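PDB 4PFS: cobyrinic Acid a,c-diamide synthase from Mycobacterium smegmatis, which binds ADP and magnesium as a P-loop NTPase of the ParA family and may play a role in septum formation. Local coordinates for residues V15-G20 with V151-Q156. Residues are numbered along the deposited sequence; the frame is centred on the assembly and turned at random.
Sequences VANQKG and VIVPLQ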
loop_
_atom_site.group_PDB
_atom_site.type_symbol
_atom_site.label_atom_id
_atom_site.label_comp_id
_atom_site.label_asym_id
_atom_site.label_seq_id
_atom_site.Cartn_x
_atom_site.Cartn_y
_atom_site.Cartn_z
ATOM N N VAL A 15 0.658 -1.413 0.623
ATOM C CA VAL A 15 0.094 -1.666 -0.688
ATOM C C VAL A 15 1.239 -1.898 -1.677
ATOM O O VAL A 15 2.042 -0.995 -1.939
ATOM C CB VAL A 15 -0.802 -0.516 -1.129
ATOM C CG1 VAL A 15 -1.245 -0.700 -2.588
ATOM C CG2 VAL A 15 -2.014 -0.447 -0.210
ATOM N N ALA A 16 1.342 -3.116 -2.201
ATOM C CA ALA A 16 2.555 -3.484 -2.919
ATOM C C ALA A 16 2.283 -4.356 -4.140
ATOM O O ALA A 16 1.341 -5.158 -4.166
ATOM C CB ALA A 16 3.536 -4.183 -1.966
ATOM N N ASN A 17 3.126 -4.150 -5.149
ATOM C CA ASN A 17 3.132 -4.885 -6.400
ATOM C C ASN A 17 4.374 -4.469 -7.186
ATOM O O ASN A 17 4.504 -3.300 -7.555
ATOM C CB ASN A 17 1.874 -4.610 -7.221
ATOM C CG ASN A 17 1.730 -5.562 -8.402
ATOM O OD1 ASN A 17 2.686 -6.231 -8.803
ATOM N ND2 ASN A 17 0.532 -5.624 -8.963
ATOM N N GLN A 18 5.285 -5.408 -7.436
ATOM C CA GLN A 18 6.552 -5.067 -8.082
ATOM C C GLN A 18 6.345 -4.739 -9.569
ATOM O O GLN A 18 7.206 -4.143 -10.209
ATOM C CB GLN A 18 7.588 -6.200 -7.910
ATOM C CG GLN A 18 7.364 -7.472 -8.768
ATOM C CD GLN A 18 6.390 -8.470 -8.143
ATOM O OE1 GLN A 18 5.454 -8.084 -7.463
ATOM N NE2 GLN A 18 6.635 -9.751 -8.346
ATOM N N LYS A 19 5.203 -5.130 -10.119
ATOM C CA LYS A 19 4.874 -4.771 -11.497
ATOM C C LYS A 19 4.187 -3.412 -11.504
ATOM O O LYS A 19 3.426 -3.085 -10.589
ATOM C CB LYS A 19 3.992 -5.841 -12.160
ATOM N N GLY A 20 4.471 -2.608 -12.519
ATOM C CA GLY A 20 3.976 -1.243 -12.558
ATOM C C GLY A 20 2.572 -1.121 -13.111
ATOM O O GLY A 20 2.177 -1.896 -13.982
ATOM N N VAL A 151 -0.993 -6.550 4.281
ATOM C CA VAL A 151 -0.588 -6.179 2.939
ATOM C C VAL A 151 -1.639 -6.664 1.926
ATOM O O VAL A 151 -2.244 -7.727 2.104
ATOM C CB VAL A 151 0.829 -6.744 2.613
ATOM C CG1 VAL A 151 0.908 -8.233 2.935
ATOM C CG2 VAL A 151 1.209 -6.456 1.150
ATOM N N ILE A 152 -1.893 -5.840 0.913
ATOM C CA ILE A 152 -2.702 -6.227 -0.237
ATOM C C ILE A 152 -1.884 -5.996 -1.499
ATOM O O ILE A 152 -1.015 -5.118 -1.532
ATOM C CB ILE A 152 -4.032 -5.429 -0.345
ATOM C CG1 ILE A 152 -3.765 -3.912 -0.392
ATOM C CG2 ILE A 152 -4.984 -5.778 0.811
ATOM C CD1 ILE A 152 -4.994 -3.079 -0.752
ATOM N N VAL A 153 -2.138 -6.789 -2.534
ATOM C CA VAL A 153 -1.579 -6.469 -3.831
ATOM C C VAL A 153 -2.695 -6.028 -4.775
ATOM O O VAL A 153 -3.638 -6.785 -5.060
ATOM C CB VAL A 153 -0.779 -7.658 -4.415
ATOM C CG1 VAL A 153 -1.485 -8.968 -4.146
ATOM C CG2 VAL A 153 -0.507 -7.451 -5.903
ATOM N N PRO A 154 -2.626 -4.765 -5.225
ATOM C CA PRO A 154 -3.556 -4.288 -6.259
ATOM C C PRO A 154 -3.197 -4.968 -7.565
ATOM O O PRO A 154 -2.049 -4.853 -8.024
ATOM C CB PRO A 154 -3.302 -2.783 -6.304
ATOM C CG PRO A 154 -1.893 -2.625 -5.812
ATOM C CD PRO A 154 -1.694 -3.716 -4.785
ATOM N N LEU A 155 -4.140 -5.704 -8.134
ATOM C CA LEU A 155 -3.819 -6.594 -9.248
ATOM C C LEU A 155 -4.667 -6.308 -10.464
ATOM O O LEU A 155 -5.889 -6.450 -10.416
ATOM C CB LEU A 155 -4.003 -8.045 -8.818
ATOM C CG LEU A 155 -3.454 -9.142 -9.724
ATOM C CD1 LEU A 155 -1.918 -9.054 -9.860
ATOM C CD2 LEU A 155 -3.882 -10.497 -9.196
ATOM N N GLN A 156 -4.014 -5.898 -11.546
ATOM C CA GLN A 156 -4.688 -5.624 -12.812
ATOM C C GLN A 156 -5.283 -6.883 -13.420
ATOM O O GLN A 156 -4.662 -7.955 -13.389
ATOM C CB GLN A 156 -3.724 -4.982 -13.821
ATOM C CG GLN A 156 -2.585 -5.897 -14.297
ATOM C CD GLN A 156 -2.990 -6.857 -15.425
ATOM O OE1 GLN A 156 -3.874 -6.559 -16.234
ATOM N NE2 GLN A 156 -2.346 -8.021 -15.468
#
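V15 packs against, and N17 bonds to, strand 150-156, where strand 11-15 in the parallel core of the mixed P-loop NTPase sheet gives way to the nucleotide-binding loop that leads into helix 24-37. A parallel bridge pairs V15 with I152: I152 is hydrogen-bonded to the residues on either side of V15, with A14 and, as acceptor at O, from A16 N (3.2 Å, nearly straight at 170° at the hydrogen). The side chains of V15 and I152 lie alongside each other, pointing the same way, with CG2 of V15 3.9 Å from CG1 of I152. The other branch, V15 CG1, stands anti to the backbone N (chi1 172°) and meets the ring of P154 at CD, 3.8 Å away. V15 and P154 also touch K24, an ADP-binding residue, on the covering helix.

P154 has no N-H to offer A16 O; instead, V153 CA lies 3.2 Å from A16 O in a CA-H...O contact. The backbones then part, and the amide of N17 spans the gap. Its CB and CG pass V153 CG2, while OD1 accepts from K19 N at 3.0 Å, closing an Asx turn. With one end of the amide engaged in this turn, its rotation is restrained and the other end serves the strand: ND2 donates to P154 O at 2.9 Å, the acceptor lying only 14° out of the amide plane.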